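Local atomic coordinates of hydrolase family protein (Deinococcus radiodurans R1, PDB entry 3CNH), a protein that is a predicted hydrolase of the haloacid dehalogenase-like superfamily, probably with phosphatase activity, and binds a sodium ion in the crystal. Residues A[54-57]-A[58-61]; A[76-79]-A[80-84]; A[95-98]-A[99-103]; A[187-190]-A[191-195]. One frame throughout, in Å; residues are numbered along the deposited sequence. Where two conformers were deposited one is given.

In the fold
All four contacts are local and follow one another along the chain; none crosses or encloses another, and each closes only a helical turn or two, or in contact 3 the turn that leaves a helix. Contact 1 starts helix 57-64, and contact 2 spans nearly all of helix 74-83. These helices pack together through Leu-57 and Leu-61 against Phe-77, Arg-78 and Met-81, in the helical region between strands 6-9 and 103-108. Contact 3 ends helix 89-98 and leads into strand 103-108 of the parallel sheet. Contact 4 lies on helix 187-196, next to contact 3: Asp-97 reaches Arg-191, and Leu-98 packs on Leu-194. The centres of contacts 1 and 4 lie about 38 Å apart.

Contact 1. Residues A[54-57]-A[58-61]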
loop_
_atom_site.group_PDB
_atom_site.type_symbol
_atom_site.label_atom_id
_atom_site.label_comp_id
_atom_site.label_asym_id
_atom_site.label_seq_id
_atom_site.Cartn_x
_atom_site.Cartn_y
_atom_site.Cartn_z
ATOM N N ARG A 54 6.666 -1.899 13.917
ATOM C CA ARG A 54 7.031 -1.981 15.323
ATOM C C ARG A 54 7.147 -3.433 15.821
ATOM O O ARG A 54 7.500 -3.694 16.977
ATOM C CB ARG A 54 6.112 -1.135 16.182
ATOM C CG ARG A 54 6.237 0.371 15.875
ATOM C CD ARG A 54 7.636 0.898 16.059
ATOM N NE ARG A 54 8.205 0.643 17.375
ATOM C CZ ARG A 54 7.987 1.392 18.456
ATOM N NH1 ARG A 54 7.225 2.471 18.395
ATOM N NH2 ARG A 54 8.553 1.051 19.603
HETATM N N MSE A 55 6.768 -4.333 14.934
HETATM C CA MSE A 55 7.070 -5.757 15.152
HETATM C C MSE A 55 7.570 -6.311 13.814
HETATM O O MSE A 55 7.277 -5.801 12.731
HETATM C CB MSE A 55 5.920 -6.561 15.801
HETATM C CG MSE A 55 5.177 -7.479 14.912
HETATM SE SE MSE A 55 3.514 -8.168 15.621
HETATM C CE MSE A 55 3.993 -9.432 17.010
ATOM N N THR A 56 8.419 -7.316 13.931
ATOM C CA THR A 56 9.023 -7.906 12.754
ATOM C C THR A 56 8.110 -8.977 12.157
ATOM O O THR A 56 7.199 -9.480 12.815
ATOM C CB THR A 56 10.380 -8.562 13.076
ATOM O OG1 THR A 56 10.167 -9.691 13.922
ATOM C CG2 THR A 56 11.323 -7.568 13.805
ATOM N N LEU A 57 8.381 -9.321 10.910
ATOM C CA LEU A 57 7.617 -10.395 10.265
ATOM C C LEU A 57 7.791 -11.691 11.043
ATOM O O LEU A 57 6.855 -12.482 11.233
ATOM C CB LEU A 57 8.033 -10.600 8.790
ATOM C CG LEU A 57 7.215 -11.668 8.068
ATOM C CD1 LEU A 57 5.710 -11.403 8.021
ATOM C CD2 LEU A 57 7.777 -11.799 6.650
ATOM N N ALA A 58 8.986 -11.893 11.583
ATOM C CA ALA A 58 9.266 -13.136 12.319
ATOM C C ALA A 58 8.356 -13.208 13.532
ATOM O O ALA A 58 7.805 -14.269 13.894
ATOM C CB ALA A 58 10.713 -13.191 12.757
ATOM N N GLU A 59 8.281 -12.076 14.209
ATOM C CA GLU A 59 7.459 -11.938 15.404
ATOM C C GLU A 59 5.983 -12.184 15.092
ATOM O O GLU A 59 5.283 -12.940 15.803
ATOM C CB GLU A 59 7.651 -10.583 16.077
ATOM C CG GLU A 59 8.965 -10.447 16.848
ATOM C CD GLU A 59 9.222 -9.025 17.367
ATOM O OE1 GLU A 59 8.816 -8.048 16.727
ATOM O OE2 GLU A 59 9.892 -8.879 18.404
ATOM N N TYR A 60 5.528 -11.545 14.036
ATOM C CA TYR A 60 4.143 -11.716 13.578
ATOM C C TYR A 60 3.881 -13.185 13.285
ATOM O O TYR A 60 2.916 -13.777 13.769
ATOM C CB TYR A 60 3.872 -10.803 12.375
ATOM C CG TYR A 60 2.605 -11.102 11.583
ATOM C CD1 TYR A 60 2.627 -12.043 10.581
ATOM C CD2 TYR A 60 1.416 -10.413 11.811
ATOM C CE1 TYR A 60 1.493 -12.338 9.841
ATOM C CE2 TYR A 60 0.267 -10.701 11.075
ATOM C CZ TYR A 60 0.323 -11.663 10.082
ATOM O OH TYR A 60 -0.800 -11.972 9.339
ATOM N N LEU A 61 4.778 -13.799 12.519
ATOM C CA LEU A 61 4.578 -15.225 12.139
ATOM C C LEU A 61 4.584 -16.156 13.342
ATOM O O LEU A 61 3.848 -17.167 13.399
ATOM C CB LEU A 61 5.586 -15.674 11.059
ATOM C CG LEU A 61 5.345 -15.056 9.692
ATOM C CD1 LEU A 61 6.442 -15.585 8.740
ATOM C CD2 LEU A 61 3.947 -15.336 9.145
HETATM O O HOH W 1 10.390 -5.284 16.434
#
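Thr-56 and Glu-59 grip each other reciprocally at the start of helix 57-64. Thr-56 OG1, set between its own backbone N and carbonyl carbon (chi1 67°), accepts a hydrogen bond from Glu-59 N at 3.1 Å. In return the extended Glu-59 side chain swings back over the turn, and its OE1 accepts from Thr-56 N at 2.9 Å. That N-H meets OE1 on the anti side of the carboxylate, 24° out of its plane. Backbone bonding proper then begins, Tyr-60 N to Thr-56 O at 2.9 Å and Leu-61 N to Leu-57 O at 2.8 Å. The pair is a capping box with Thr-56 as N-cap, so the N-H groups of the N-cap residue and of Glu-59 are each met by a side-chain oxygen. Apolar contacts line the inner side. Leu-57 CD1 touches Leu-61 CG at 4.0 Å and approaches Tyr-60 CD1 obliquely at 4.1 Å. Selenomethionine Met-55, in one of its two conformers, lays SE beside Tyr-60 CB. The Tyr-60 ring continues toward helix 36-51, packing on Ala-46 and Leu-50; its OH hydrogen-bonds with His-43 of that helix and with Trp-20, which lies before helix 22-32. Leu-57 and Leu-61 face helix 74-83.

Contact 2. Residues A[76-79]-A[80-84]; sequences DFRA and VMEEQ
The Phe-77 ring receives the selenium of selenomethionine Met-81 at its edge, not over a face: SE lies 4.9 Å from the ring centroid and 74° off the ring normal. This is a Met-aromatic contact, with CD1 of Phe-77 and SE of Met-81 3.8 Å apart. Phe-77 also meets the ring of Phe-32, the two planes at about 50°. The other flat pair is looser. In the Arg-78 conformer described, Glu-82 OE2 approaches the guanidinium obliquely, the guanidinium and carboxylate planes being 37° apart. The salt bridge from Arg-78 NE to Glu-82 OE2 is long, 4.0 Å, and since Arg-78 occupies two conformers it is at best one state of the pair.

Regular i to i+4 bonding carries these side chains along one helix. Met-81 N reaches Phe-77 O at 3.0 Å and Glu-82 N reaches Arg-78 O at 2.9 Å, while the bond from Val-80 N to Asp-76 O is weak. Near the end of the helix Gln-84 folds its side chain back through a bend at chi2, and NE2 donates to Val-80 O at 3.0 Å, with the acceptor oxygen almost in the plane of the Gln-84 amide. In the helical region that resembles the cap of related hydrolases, Phe-77 and Met-81 face Leu-61, and Met-81 also meets Leu-57, both of helix 57-64. Val-80 lies on Val-28 and Phe-32 of helix 22-32, and Met-81 and Glu-82 reach Leu-114 of helix 112-122.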
loop_
_atom_site.group_PDB
_atom_site.type_symbol
_atom_site.label_atom_id
_atom_site.label_comp_id
_atom_site.label_asym_id
_atom_site.label_seq_id
_atom_site.Cartn_x
_atom_site.Cartn_y
_atom_site.Cartn_z
ATOM N N ASP A 76 8.884 -20.874 4.013
ATOM C CA ASP A 76 7.876 -21.445 3.104
ATOM C C ASP A 76 6.676 -20.499 3.102
ATOM O O ASP A 76 6.123 -20.117 2.063
ATOM C CB ASP A 76 7.370 -22.822 3.567
ATOM C CG ASP A 76 8.412 -23.928 3.446
ATOM O OD1 ASP A 76 9.321 -23.792 2.600
ATOM O OD2 ASP A 76 8.296 -24.946 4.170
ATOM N N PHE A 77 6.305 -20.080 4.307
ATOM C CA PHE A 77 5.070 -19.289 4.466
ATOM C C PHE A 77 5.241 -17.918 3.856
ATOM O O PHE A 77 4.371 -17.388 3.171
ATOM C CB PHE A 77 4.658 -19.189 5.956
ATOM C CG PHE A 77 3.244 -18.733 6.154
ATOM C CD1 PHE A 77 2.949 -17.397 6.334
ATOM C CD2 PHE A 77 2.190 -19.630 6.118
ATOM C CE1 PHE A 77 1.645 -16.972 6.499
ATOM C CE2 PHE A 77 0.868 -19.179 6.301
ATOM C CZ PHE A 77 0.616 -17.874 6.466
ATOM N N ARG A 78 6.393 -17.347 4.128
ATOM C CA ARG A 78 6.706 -16.017 3.638
ATOM C C ARG A 78 6.696 -15.985 2.099
ATOM O O ARG A 78 6.218 -15.019 1.480
ATOM C CB ARG A 78 8.030 -15.581 4.255
ATOM C CG ARG A 78 8.288 -14.110 4.199
ATOM C CD ARG A 78 9.218 -13.793 3.149
ATOM N NE ARG A 78 10.505 -14.374 3.476
ATOM C CZ ARG A 78 11.530 -13.652 3.895
ATOM N NH1 ARG A 78 12.682 -14.242 4.182
ATOM N NH2 ARG A 78 11.397 -12.339 4.015
ATOM N N ALA A 79 7.174 -17.058 1.498
ATOM C CA ALA A 79 7.223 -17.152 0.031
ATOM C C ALA A 79 5.833 -17.053 -0.561
ATOM O O ALA A 79 5.596 -16.335 -1.539
ATOM C CB ALA A 79 7.886 -18.458 -0.435
ATOM N N VAL A 80 4.912 -17.786 0.047
ATOM C CA VAL A 80 3.526 -17.825 -0.443
ATOM C C VAL A 80 2.833 -16.471 -0.175
ATOM O O VAL A 80 2.028 -15.983 -0.985
ATOM C CB VAL A 80 2.744 -19.042 0.120
ATOM C CG1 VAL A 80 1.293 -18.995 -0.348
ATOM C CG2 VAL A 80 3.415 -20.365 -0.332
HETATM N N MSE A 81 3.182 -15.833 0.933
HETATM C CA MSE A 81 2.643 -14.486 1.211
HETATM C C MSE A 81 3.039 -13.555 0.071
HETATM O O MSE A 81 2.218 -12.854 -0.516
HETATM C CB MSE A 81 3.178 -13.891 2.525
HETATM C CG MSE A 81 2.686 -14.553 3.742
HETATM SE SE MSE A 81 3.418 -13.761 5.371
HETATM C CE MSE A 81 3.017 -11.961 4.988
ATOM N N GLU A 82 4.316 -13.614 -0.266
ATOM C CA GLU A 82 4.889 -12.712 -1.278
ATOM C C GLU A 82 4.206 -12.884 -2.627
ATOM O O GLU A 82 3.901 -11.916 -3.358
ATOM C CB GLU A 82 6.411 -12.903 -1.358
ATOM C CG GLU A 82 7.082 -12.290 -0.156
ATOM C CD GLU A 82 8.574 -12.541 -0.111
ATOM O OE1 GLU A 82 9.037 -13.420 -0.871
ATOM O OE2 GLU A 82 9.239 -11.862 0.702
ATOM N N GLU A 83 3.922 -14.129 -2.932
ATOM C CA GLU A 83 3.296 -14.491 -4.203
ATOM C C GLU A 83 1.879 -14.014 -4.412
ATOM O O GLU A 83 1.358 -14.094 -5.537
ATOM C CB GLU A 83 3.322 -15.997 -4.413
ATOM C CG GLU A 83 4.735 -16.461 -4.603
ATOM C CD GLU A 83 4.865 -17.924 -4.420
ATOM O OE1 GLU A 83 3.843 -18.575 -4.091
ATOM O OE2 GLU A 83 6.000 -18.412 -4.583
ATOM N N GLN A 84 1.266 -13.521 -3.355
ATOM C CA GLN A 84 -0.106 -12.999 -3.450
ATOM C C GLN A 84 -0.100 -11.684 -4.219
ATOM O O GLN A 84 -1.131 -11.260 -4.721
ATOM C CB GLN A 84 -0.746 -12.753 -2.087
ATOM C CG GLN A 84 -0.831 -14.024 -1.254
ATOM C CD GLN A 84 -1.472 -15.123 -1.994
ATOM O OE1 GLN A 84 -2.651 -15.038 -2.331
ATOM N NE2 GLN A 84 -0.710 -16.198 -2.267
#

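Contact 3. Residues A[95-98]-A[99-103]; sequences ARDL and GQRYR
Asp-97 and Arg-101 meet through two torsions: the aspartate holds CG anti to its backbone N (chi1 180°), and the arginine, straight at chi2, bends at chi3 (-67°) so that its guanidinium folds back across the last turn. The contact is the exit of helix 89-98, where the chain turns into strand 103-108 of the parallel Rossmann-like sheet of the haloacid dehalogenase fold. NH1 of Arg-101 bonds to Asp-97 OD1 at 3.2 Å, lying above the carboxylate plane while the oxygen stays in the guanidinium plane. NH2 adds weak bonds to both carboxylate oxygens, so the bridge is forked, with the two flat groups turned 60° apart. Each partner has a second charge: Asp-97 OD2 forms a salt bridge with Arg-191 in the Arg-191 conformer described, and Arg-101 NE with the terminal carboxylate at Arg-200.

Beneath this the backbone tightens. Gly-99 N still reaches Ala-95 O at 2.9 Å, in the helical i to i+4 pattern. Gln-100 N then bonds to Asp-97 O at 3.1 Å and Arg-101 N to Leu-98 O at 2.9 Å, both three residues back. Leu-98 O is shared, accepting a weak i to i+4 bond from Tyr-102 N as well. Tyr-102 OH is tied to Arg-200 N, while Leu-98 O lies at the edge of its ring, in the ring plane, with CD1 of Tyr-102 3.5 Å from Leu-98 O.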
loop_
_atom_site.group_PDB
_atom_site.type_symbol
_atom_site.label_atom_id
_atom_site.label_comp_id
_atom_site.label_asym_id
_atom_site.label_seq_id
_atom_site.Cartn_x
_atom_site.Cartn_y
_atom_site.Cartn_z
ATOM N N ALA A 95 0.641 4.899 -14.443
ATOM C CA ALA A 95 1.579 5.479 -13.455
ATOM C C ALA A 95 2.970 5.581 -14.071
ATOM O O ALA A 95 3.661 6.583 -13.936
ATOM C CB ALA A 95 1.605 4.689 -12.161
ATOM N N ARG A 96 3.364 4.543 -14.797
ATOM C CA ARG A 96 4.693 4.546 -15.446
ATOM C C ARG A 96 4.803 5.695 -16.431
ATOM O O ARG A 96 5.845 6.341 -16.578
ATOM C CB ARG A 96 5.005 3.176 -16.126
ATOM C CG ARG A 96 5.315 2.054 -15.124
ATOM C CD ARG A 96 5.490 0.594 -15.713
ATOM N NE ARG A 96 5.841 -0.349 -14.629
ATOM C CZ ARG A 96 5.688 -1.671 -14.648
ATOM N NH1 ARG A 96 5.097 -2.275 -15.665
ATOM N NH2 ARG A 96 6.062 -2.397 -13.589
ATOM N N ASP A 97 3.710 5.953 -17.132
ATOM C CA ASP A 97 3.674 7.020 -18.123
ATOM C C ASP A 97 3.799 8.377 -17.440
ATOM O O ASP A 97 4.631 9.206 -17.770
ATOM C CB ASP A 97 2.341 6.944 -18.881
ATOM C CG ASP A 97 2.192 7.998 -19.929
ATOM O OD1 ASP A 97 3.208 8.463 -20.475
ATOM O OD2 ASP A 97 1.032 8.346 -20.224
ATOM N N LEU A 98 2.940 8.573 -16.457
ATOM C CA LEU A 98 2.874 9.856 -15.735
ATOM C C LEU A 98 4.182 10.162 -15.000
ATOM O O LEU A 98 4.572 11.316 -14.829
ATOM C CB LEU A 98 1.710 9.882 -14.722
ATOM C CG LEU A 98 0.297 9.989 -15.278
ATOM C CD1 LEU A 98 -0.764 9.807 -14.127
ATOM C CD2 LEU A 98 0.140 11.329 -16.004
ATOM N N GLY A 99 4.863 9.102 -14.594
ATOM C CA GLY A 99 6.111 9.253 -13.849
ATOM C C GLY A 99 7.198 9.927 -14.674
ATOM O O GLY A 99 8.215 10.369 -14.147
ATOM N N GLN A 100 6.990 9.991 -15.985
ATOM C CA GLN A 100 7.952 10.643 -16.866
ATOM C C GLN A 100 7.842 12.152 -16.779
ATOM O O GLN A 100 8.737 12.894 -17.214
ATOM C CB GLN A 100 7.697 10.251 -18.319
ATOM C CG GLN A 100 7.869 8.810 -18.627
ATOM C CD GLN A 100 7.467 8.545 -20.056
ATOM O OE1 GLN A 100 6.277 8.456 -20.380
ATOM N NE2 GLN A 100 8.450 8.428 -20.921
ATOM N N ARG A 101 6.724 12.606 -16.233
ATOM C CA ARG A 101 6.414 14.048 -16.246
ATOM C C ARG A 101 6.137 14.678 -14.902
ATOM O O ARG A 101 6.075 15.904 -14.786
ATOM C CB ARG A 101 5.220 14.298 -17.179
ATOM C CG ARG A 101 5.501 13.972 -18.668
ATOM C CD ARG A 101 4.306 14.243 -19.588
ATOM N NE ARG A 101 3.149 13.375 -19.385
ATOM C CZ ARG A 101 3.107 12.077 -19.684
ATOM N NH1 ARG A 101 4.158 11.475 -20.209
ATOM N NH2 ARG A 101 2.005 11.373 -19.472
ATOM N N TYR A 102 5.944 13.821 -13.906
ATOM C CA TYR A 102 5.620 14.273 -12.558
ATOM C C TYR A 102 6.424 13.596 -11.521
ATOM O O TYR A 102 6.812 12.425 -11.651
ATOM C CB TYR A 102 4.112 14.020 -12.242
ATOM C CG TYR A 102 3.194 14.811 -13.135
ATOM C CD1 TYR A 102 2.827 14.327 -14.371
ATOM C CD2 TYR A 102 2.744 16.067 -12.770
ATOM C CE1 TYR A 102 2.045 15.061 -15.220
ATOM C CE2 TYR A 102 1.962 16.809 -13.632
ATOM C CZ TYR A 102 1.613 16.304 -14.851
ATOM O OH TYR A 102 0.839 17.022 -15.762
ATOM N N ARG A 103 6.663 14.349 -10.452
ATOM C CA ARG A 103 7.237 13.772 -9.235
ATOM C C ARG A 103 6.119 13.030 -8.532
ATOM O O ARG A 103 5.044 13.562 -8.273
ATOM C CB ARG A 103 7.770 14.848 -8.306
ATOM C CG ARG A 103 9.010 15.562 -8.823
ATOM C CD ARG A 103 9.470 16.581 -7.820
ATOM N NE ARG A 103 10.672 17.255 -8.294
ATOM C CZ ARG A 103 11.303 18.174 -7.574
ATOM N NH1 ARG A 103 10.854 18.477 -6.376
ATOM N NH2 ARG A 103 12.385 18.754 -8.051
#

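Contact 4. Residues A[187-190]-A[191-195]; sequences AAQL and REELA
Leu-190 and Leu-194 make the tight side of helix 187-196, one turn apart on its buried face. Leu-190 CG, anti to the backbone N (chi1 -178°), meets Leu-194 CD1 at 3.9 Å, and Leu-190 CD1 lies 4.0 Å from the same methyl. Beneath them Leu-194 N bonds to Leu-190 O at 2.9 Å. This face lies against the parallel sheet of the Rossmann-like core: Leu-190 packs on Val-164, Val-182 and Trp-9, and Leu-194 on Val-162 and Leu-7, with helix 89-98 flanking it.

The polar side is more open, with Glu-192 and Glu-193 exposed. Here Gln-189, bent at chi2 (-89°), turns its amide so that NE2 points on toward the next turn and donates to Glu-193 OE2 at 2.9 Å. The oxygen lies in the amide plane but is approached from above the carboxylate plane, the two groups standing 75° apart. Other bonds fix the rotation of that amide, since OE1 accepts from Val-185 N and NE2 also donates to Gln-183 O. Glu-193 N bonds to Gln-189 O at 2.9 Å, so side chain and backbone link the same two residues.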
loop_
_atom_site.group_PDB
_atom_site.type_symbol
_atom_site.label_atom_id
_atom_site.label_comp_id
_atom_site.label_asym_id
_atom_site.label_seq_id
_atom_site.Cartn_x
_atom_site.Cartn_y
_atom_site.Cartn_z
ATOM N N ALA A 187 -8.230 2.410 -14.662
ATOM C CA ALA A 187 -7.188 3.205 -15.303
ATOM C C ALA A 187 -7.771 4.346 -16.139
ATOM O O ALA A 187 -7.263 5.452 -16.120
ATOM C CB ALA A 187 -6.259 2.314 -16.173
ATOM N N ALA A 188 -8.826 4.062 -16.897
ATOM C CA ALA A 188 -9.394 5.077 -17.778
ATOM C C ALA A 188 -10.004 6.219 -16.990
ATOM O O ALA A 188 -9.851 7.390 -17.329
ATOM C CB ALA A 188 -10.422 4.482 -18.778
ATOM N N GLN A 189 -10.726 5.832 -15.961
ATOM C CA GLN A 189 -11.376 6.797 -15.077
ATOM C C GLN A 189 -10.319 7.656 -14.349
ATOM O O GLN A 189 -10.401 8.891 -14.290
ATOM C CB GLN A 189 -12.320 6.082 -14.095
ATOM C CG GLN A 189 -12.683 6.875 -12.853
ATOM C CD GLN A 189 -11.712 6.675 -11.693
ATOM O OE1 GLN A 189 -11.095 5.612 -11.561
ATOM N NE2 GLN A 189 -11.630 7.662 -10.797
ATOM N N LEU A 190 -9.286 6.990 -13.869
ATOM C CA LEU A 190 -8.245 7.688 -13.114
ATOM C C LEU A 190 -7.538 8.679 -14.020
ATOM O O LEU A 190 -7.285 9.824 -13.655
ATOM C CB LEU A 190 -7.239 6.706 -12.516
ATOM C CG LEU A 190 -6.118 7.294 -11.653
ATOM C CD1 LEU A 190 -6.624 8.152 -10.479
ATOM C CD2 LEU A 190 -5.223 6.159 -11.075
ATOM N N ARG A 191 -7.266 8.245 -15.248
ATOM C CA ARG A 191 -6.565 9.099 -16.212
ATOM C C ARG A 191 -7.388 10.349 -16.491
ATOM O O ARG A 191 -6.850 11.461 -16.503
ATOM C CB ARG A 191 -6.210 8.394 -17.541
ATOM C CG ARG A 191 -5.313 9.259 -18.461
ATOM C CD ARG A 191 -4.940 8.609 -19.823
ATOM N NE ARG A 191 -3.998 7.478 -19.740
ATOM C CZ ARG A 191 -2.663 7.576 -19.819
ATOM N NH1 ARG A 191 -2.077 8.755 -19.926
ATOM N NH2 ARG A 191 -1.898 6.486 -19.754
ATOM N N GLU A 192 -8.689 10.165 -16.659
ATOM C CA GLU A 192 -9.554 11.303 -16.981
ATOM C C GLU A 192 -9.645 12.271 -15.834
ATOM O O GLU A 192 -9.620 13.472 -16.051
ATOM C CB GLU A 192 -10.981 10.917 -17.373
ATOM C CG GLU A 192 -11.702 12.025 -18.171
ATOM C CD GLU A 192 -11.615 13.444 -17.555
ATOM O OE1 GLU A 192 -11.045 14.398 -18.195
ATOM O OE2 GLU A 192 -12.123 13.613 -16.425
ATOM N N GLU A 193 -9.797 11.739 -14.625
ATOM C CA GLU A 193 -9.919 12.613 -13.458
ATOM C C GLU A 193 -8.627 13.345 -13.162
ATOM O O GLU A 193 -8.650 14.505 -12.799
ATOM C CB GLU A 193 -10.437 11.883 -12.226
ATOM C CG GLU A 193 -11.803 11.266 -12.462
ATOM C CD GLU A 193 -12.625 11.233 -11.177
ATOM O OE1 GLU A 193 -12.769 12.317 -10.586
ATOM O OE2 GLU A 193 -13.132 10.161 -10.783
ATOM N N LEU A 194 -7.498 12.663 -13.297
ATOM C CA LEU A 194 -6.211 13.355 -13.166
ATOM C C LEU A 194 -6.080 14.469 -14.219
ATOM O O LEU A 194 -5.584 15.553 -13.926
ATOM C CB LEU A 194 -5.028 12.409 -13.250
ATOM C CG LEU A 194 -4.893 11.508 -12.015
ATOM C CD1 LEU A 194 -3.824 10.424 -12.236
ATOM C CD2 LEU A 194 -4.619 12.292 -10.724
ATOM N N ALA A 195 -6.513 14.202 -15.449
ATOM C CA ALA A 195 -6.399 15.181 -16.534
ATOM C C ALA A 195 -7.217 16.412 -16.205
ATOM O O ALA A 195 -6.847 17.530 -16.546
ATOM C CB ALA A 195 -6.833 14.582 -17.882
#